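Long-range contacts in Aln2 (Streptomyces sp. CM020, PDB 6P7L), which is a noncanonical member of the NTF2-like superfamily with a SnoaL-like domain, probably serving the biosynthesis of the polyketide antibiotic alnumycin: residues P99-D104 with A122-T127; F140-L145 with V158-D163. All blocks are in the same frame, centred on the assembly; numbering follows the deposited sequence.

Contact 1: residues P99-D104 with A122-T127; sequences PRHWFD and ATVTVT
Trp102 reaches diagonally across the hairpin of strands 98-110 and 116-127 and gives its indole N-H to the hydroxyl of Thr125. The bond from NE1 to OG1 measures 3.0 Å and is fairly straight, with the oxygen at the indole edge, in the ring plane. Both torsions serve it: CG of Trp102 lies beside its own backbone N (chi1 -59°), while OG1 of Thr125 sits between backbone N and carbonyl carbon (chi1 57°). Beneath the indole, Trp102 and Thr123 form an antiparallel hydrogen-bonded pair, Trp102 N to Thr123 O being 2.9 Å, and Arg100 pairs with Thr125 in the same way.

The face bearing Arg100, Trp102, Thr123 and Thr125 is closed by other copies of the protein. The arginine side chain leads away from the hairpin to a salt bridge with Asp162 of the second subunit, and Trp102 of the third subunit packs on Thr123.

The other face carries Pro99, His101, Phe103, Ala122 and Val124. Here CG2 of Val124 stands over one face of the His101 imidazole, a close CH-pi contact with 3.3 Å from the methyl carbon to the ring centroid. Phe103 rests its CD1 on CB of Ala122 (3.6 Å), and CG1 of Val124 meets CB of Pro99 at 3.9 Å. This face is less completely closed, since His101 remains partly exposed: ND1 is hydrogen-bonded to Asp52 of helix 34-52, and NE2 to a bound glycerol. The glycerol, probably from the crystallisation liquor, may mark a pocket between sheet and helix, as in other NTF2-like proteins. Asp52 and the valine methyl together hold the imidazole with NE2 turned to that site.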
# COMPACT_ATOMS: atom_id res chain seq x y z
N PRO A 99 3.77 -16.39 -2.04
CA PRO A 99 3.00 -15.24 -2.53
C PRO A 99 2.80 -14.21 -1.44
O PRO A 99 2.66 -14.54 -0.27
CB PRO A 99 1.66 -15.87 -2.91
CG PRO A 99 1.53 -16.99 -1.90
CD PRO A 99 2.91 -17.54 -1.72
N ARG A 100 2.66 -12.96 -1.87
CA ARG A 100 2.19 -11.90 -0.99
C ARG A 100 1.20 -11.05 -1.79
O ARG A 100 1.53 -10.61 -2.90
CB ARG A 100 3.31 -11.02 -0.41
CG ARG A 100 4.30 -11.78 0.46
CD ARG A 100 3.70 -12.13 1.80
NE ARG A 100 4.61 -12.95 2.61
CZ ARG A 100 4.21 -13.75 3.60
NH1 ARG A 100 2.92 -13.82 3.88
NH2 ARG A 100 5.08 -14.47 4.30
N HIS A 101 0.00 -10.87 -1.24
CA HIS A 101 -1.03 -10.04 -1.86
C HIS A 101 -0.83 -8.62 -1.37
O HIS A 101 -0.61 -8.40 -0.17
CB HIS A 101 -2.44 -10.52 -1.52
CG HIS A 101 -2.91 -11.67 -2.35
ND1 HIS A 101 -2.39 -12.94 -2.22
CD2 HIS A 101 -3.80 -11.74 -3.37
CE1 HIS A 101 -2.97 -13.75 -3.08
NE2 HIS A 101 -3.82 -13.04 -3.79
N TRP A 102 -0.89 -7.66 -2.29
CA TRP A 102 -0.76 -6.24 -2.03
C TRP A 102 -2.03 -5.55 -2.53
O TRP A 102 -2.37 -5.66 -3.71
CB TRP A 102 0.47 -5.68 -2.77
CG TRP A 102 1.73 -6.31 -2.40
CD1 TRP A 102 2.21 -7.51 -2.88
CD2 TRP A 102 2.70 -5.83 -1.47
NE1 TRP A 102 3.43 -7.79 -2.31
CE2 TRP A 102 3.74 -6.79 -1.43
CE3 TRP A 102 2.78 -4.70 -0.66
CZ2 TRP A 102 4.85 -6.63 -0.61
CZ3 TRP A 102 3.88 -4.57 0.16
CH2 TRP A 102 4.90 -5.52 0.17
N PHE A 103 -2.71 -4.83 -1.64
CA PHE A 103 -3.89 -4.05 -1.99
C PHE A 103 -3.53 -2.58 -1.84
O PHE A 103 -2.74 -2.22 -0.96
CB PHE A 103 -5.07 -4.31 -1.06
CG PHE A 103 -5.62 -5.69 -1.08
CD1 PHE A 103 -5.17 -6.66 -1.98
CD2 PHE A 103 -6.64 -6.02 -0.21
CE1 PHE A 103 -5.72 -7.92 -1.95
CE2 PHE A 103 -7.19 -7.26 -0.18
CZ PHE A 103 -6.72 -8.22 -1.05
N ASP A 104 -4.17 -1.73 -2.64
CA ASP A 104 -3.97 -0.29 -2.52
C ASP A 104 -5.11 0.42 -3.23
O ASP A 104 -5.93 -0.19 -3.94
CB ASP A 104 -2.61 0.09 -3.10
CG ASP A 104 -2.02 1.36 -2.50
OD1 ASP A 104 -2.55 1.90 -1.50
OD2 ASP A 104 -1.00 1.79 -3.07
N ALA A 122 -5.12 -4.64 -6.69
CA ALA A 122 -4.41 -5.75 -6.09
C ALA A 122 -3.39 -6.34 -7.05
O ALA A 122 -3.59 -6.36 -8.27
CB ALA A 122 -5.36 -6.86 -5.61
N THR A 123 -2.30 -6.82 -6.47
CA THR A 123 -1.36 -7.66 -7.19
C THR A 123 -0.79 -8.67 -6.22
O THR A 123 -1.04 -8.62 -5.01
CB THR A 123 -0.26 -6.83 -7.86
OG1 THR A 123 0.54 -7.71 -8.67
CG2 THR A 123 0.58 -6.14 -6.86
N VAL A 124 -0.07 -9.63 -6.77
CA VAL A 124 0.60 -10.67 -6.01
C VAL A 124 2.06 -10.68 -6.43
O VAL A 124 2.36 -10.75 -7.64
CB VAL A 124 -0.05 -12.05 -6.22
CG1 VAL A 124 0.70 -13.10 -5.47
CG2 VAL A 124 -1.49 -11.99 -5.75
N THR A 125 2.95 -10.59 -5.44
CA THR A 125 4.35 -10.88 -5.67
C THR A 125 4.60 -12.34 -5.31
O THR A 125 3.99 -12.87 -4.38
CB THR A 125 5.29 -9.97 -4.88
OG1 THR A 125 5.01 -10.05 -3.49
CG2 THR A 125 5.14 -8.48 -5.31
N VAL A 126 5.52 -12.98 -6.03
CA VAL A 126 5.88 -14.36 -5.75
C VAL A 126 7.39 -14.46 -5.59
O VAL A 126 8.12 -14.29 -6.57
CB VAL A 126 5.39 -15.32 -6.83
CG1 VAL A 126 5.61 -16.75 -6.38
CG2 VAL A 126 3.90 -15.06 -7.14
N THR A 127 7.84 -14.78 -4.39
CA THR A 127 9.25 -14.80 -4.04
C THR A 127 9.73 -16.23 -3.91
O THR A 127 9.19 -17.00 -3.11
CB THR A 127 9.49 -14.03 -2.74
OG1 THR A 127 9.17 -12.65 -2.95
CG2 THR A 127 10.94 -14.10 -2.32

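Contact 2: residues F140-L145 with V158-D163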
# COMPACT_ATOMS: atom_id res chain seq x y z
N PHE A 140 -8.27 -5.21 -10.60
CA PHE A 140 -9.20 -4.30 -9.96
C PHE A 140 -10.27 -5.14 -9.30
O PHE A 140 -10.95 -5.92 -9.98
CB PHE A 140 -9.81 -3.34 -10.94
CG PHE A 140 -10.56 -2.22 -10.28
CD1 PHE A 140 -11.89 -2.35 -9.93
CD2 PHE A 140 -9.92 -1.04 -10.00
CE1 PHE A 140 -12.58 -1.30 -9.34
CE2 PHE A 140 -10.61 0.04 -9.38
CZ PHE A 140 -11.94 -0.12 -9.07
N VAL A 141 -10.42 -4.97 -7.99
CA VAL A 141 -11.24 -5.84 -7.17
C VAL A 141 -12.40 -5.05 -6.59
O VAL A 141 -12.22 -3.91 -6.14
CB VAL A 141 -10.43 -6.50 -6.05
CG1 VAL A 141 -11.30 -7.52 -5.36
CG2 VAL A 141 -9.22 -7.16 -6.60
N ARG A 142 -13.59 -5.65 -6.61
CA ARG A 142 -14.77 -5.10 -5.95
C ARG A 142 -15.30 -6.14 -4.98
O ARG A 142 -15.62 -7.27 -5.37
CB ARG A 142 -15.85 -4.68 -6.95
CG ARG A 142 -15.48 -3.47 -7.78
CD ARG A 142 -16.69 -2.84 -8.41
NE ARG A 142 -16.36 -1.49 -8.89
CZ ARG A 142 -15.75 -1.23 -10.04
NH1 ARG A 142 -15.39 -2.21 -10.84
NH2 ARG A 142 -15.51 0.03 -10.36
N ASP A 143 -15.43 -5.75 -3.70
CA ASP A 143 -15.95 -6.62 -2.66
C ASP A 143 -17.23 -6.05 -2.05
O ASP A 143 -17.43 -4.83 -2.02
CB ASP A 143 -14.96 -6.78 -1.49
CG ASP A 143 -13.79 -7.68 -1.79
OD1 ASP A 143 -13.86 -8.50 -2.73
OD2 ASP A 143 -12.76 -7.50 -1.05
N THR A 144 -18.05 -6.92 -1.48
CA THR A 144 -19.02 -6.47 -0.49
C THR A 144 -18.73 -7.25 0.79
O THR A 144 -18.41 -8.45 0.75
CB THR A 144 -20.49 -6.68 -0.90
OG1 THR A 144 -20.81 -8.07 -0.88
CG2 THR A 144 -20.74 -6.09 -2.27
N LEU A 145 -18.81 -6.53 1.91
CA LEU A 145 -18.64 -7.10 3.24
C LEU A 145 -19.91 -6.90 4.04
O LEU A 145 -20.65 -5.92 3.86
CB LEU A 145 -17.45 -6.46 3.99
CG LEU A 145 -16.19 -6.25 3.18
CD1 LEU A 145 -15.19 -5.37 3.93
CD2 LEU A 145 -15.60 -7.58 2.81
N VAL A 158 -15.36 -9.77 -6.63
CA VAL A 158 -15.30 -9.82 -8.10
C VAL A 158 -13.93 -9.29 -8.53
O VAL A 158 -13.59 -8.15 -8.21
CB VAL A 158 -16.42 -8.98 -8.75
CG1 VAL A 158 -16.30 -8.99 -10.28
CG2 VAL A 158 -17.80 -9.49 -8.31
N ILE A 159 -13.16 -10.10 -9.24
CA ILE A 159 -11.81 -9.75 -9.66
C ILE A 159 -11.81 -9.50 -11.16
O ILE A 159 -12.25 -10.36 -11.93
CB ILE A 159 -10.83 -10.88 -9.30
CG1 ILE A 159 -10.75 -11.04 -7.78
CG2 ILE A 159 -9.46 -10.61 -9.89
CD1 ILE A 159 -10.13 -12.32 -7.33
N GLU A 160 -11.35 -8.32 -11.59
CA GLU A 160 -11.15 -8.02 -13.00
C GLU A 160 -9.64 -7.96 -13.22
O GLU A 160 -8.97 -7.12 -12.60
CB GLU A 160 -11.83 -6.71 -13.41
CG GLU A 160 -13.35 -6.81 -13.40
CD GLU A 160 -14.03 -5.56 -13.89
OE1 GLU A 160 -13.36 -4.72 -14.52
OE2 GLU A 160 -15.25 -5.42 -13.66
N ARG A 161 -9.10 -8.86 -14.04
CA ARG A 161 -7.66 -8.90 -14.24
C ARG A 161 -7.27 -7.97 -15.38
O ARG A 161 -7.86 -8.02 -16.47
CB ARG A 161 -7.18 -10.32 -14.52
CG ARG A 161 -5.89 -10.58 -13.74
CD ARG A 161 -5.55 -12.02 -13.70
NE ARG A 161 -4.93 -12.40 -14.96
CZ ARG A 161 -4.78 -13.65 -15.36
NH1 ARG A 161 -5.21 -14.65 -14.60
NH2 ARG A 161 -4.20 -13.90 -16.52
N ASP A 162 -6.28 -7.11 -15.12
CA ASP A 162 -6.01 -6.03 -16.07
C ASP A 162 -5.48 -6.56 -17.39
O ASP A 162 -5.74 -5.95 -18.42
CB ASP A 162 -5.01 -5.05 -15.46
CG ASP A 162 -5.66 -4.10 -14.44
OD1 ASP A 162 -6.84 -3.73 -14.65
OD2 ASP A 162 -4.96 -3.69 -13.45
N ASP A 163 -4.75 -7.69 -17.39
CA ASP A 163 -4.29 -8.21 -18.68
C ASP A 163 -5.47 -8.65 -19.54
O ASP A 163 -5.49 -8.44 -20.75
CB ASP A 163 -3.29 -9.34 -18.49
CG ASP A 163 -3.84 -10.50 -17.72
OD1 ASP A 163 -4.54 -10.29 -16.71
OD2 ASP A 163 -3.54 -11.63 -18.14
O HOH W 1 -13.84 -5.89 -10.22
O HOH W 2 -16.38 -5.29 -10.85
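Backbone hydrogen bonds join Phe140 to Glu160 and Arg142 to Val158, two hydrogen-bonded pairs of the antiparallel hairpin formed by strands 133-148 and 151-161. The shortest runs from Val158 N to Arg142 O (2.8 Å). One water donates to both Phe140 O, at 2.9 Å, and Val158 O, adding a solvent link between the strands.

Apolar contact is slight. Val141 and Ile159 form the non-hydrogen-bonded pair between those two, yet CG1 of Val141 comes no nearer than 4.3 Å to CG1 of Ile159. CG1 of Val141, anti to its backbone N (chi1 -173°), lies 3.7 Å from Val158 O.

Charged groups gather on the face of Phe140, Arg142 and Glu160. The phenyl edge of Phe140, through CE1, points at the centre of one face of the Arg142 guanidinium, whose own edge is turned to the glutamate. NH1 of Arg142 and OE2 of Glu160 are 4.3 Å apart, beyond a salt bridge; a second water spans them, accepting from NH1 at 3.2 Å and donating to OE2. Where strand 151-161 gives way to helix 162-168, Arg161 grips Asp163 side-on, NE to OD1 (2.8 Å) and NH2 to OD2, using the syn lone pair of each oxygen. The strands are thus held mainly through their backbones, while the poorly ordered Glu160 and its water-mediated link to Arg142 imply a mobile, probably weak electrostatic attraction.

In the fold
Both contacts are antiparallel hairpins of one mixed sheet, and they are consecutive: strand 116-127 of contact 1 lies next to strand 133-148 of contact 2, where Ala122 CB meets Val141 CG2 at 4.0 Å. Contact 1 is buried and includes the outermost strand 98-110 of the chain, covered by helix 34-52 and by other subunits, and joins aromatic, hydroxyl and aliphatic groups directly. Contact 2 lies nearer the chain's centre but is only partly buried, and across its strands Arg142 and Glu160 are linked through water. The two also meet between subunits: the inter-subunit salt bridge of Arg100 ends on Asp162 of segment 158-163 in another copy, joining the hairpins across the trimeric assembly.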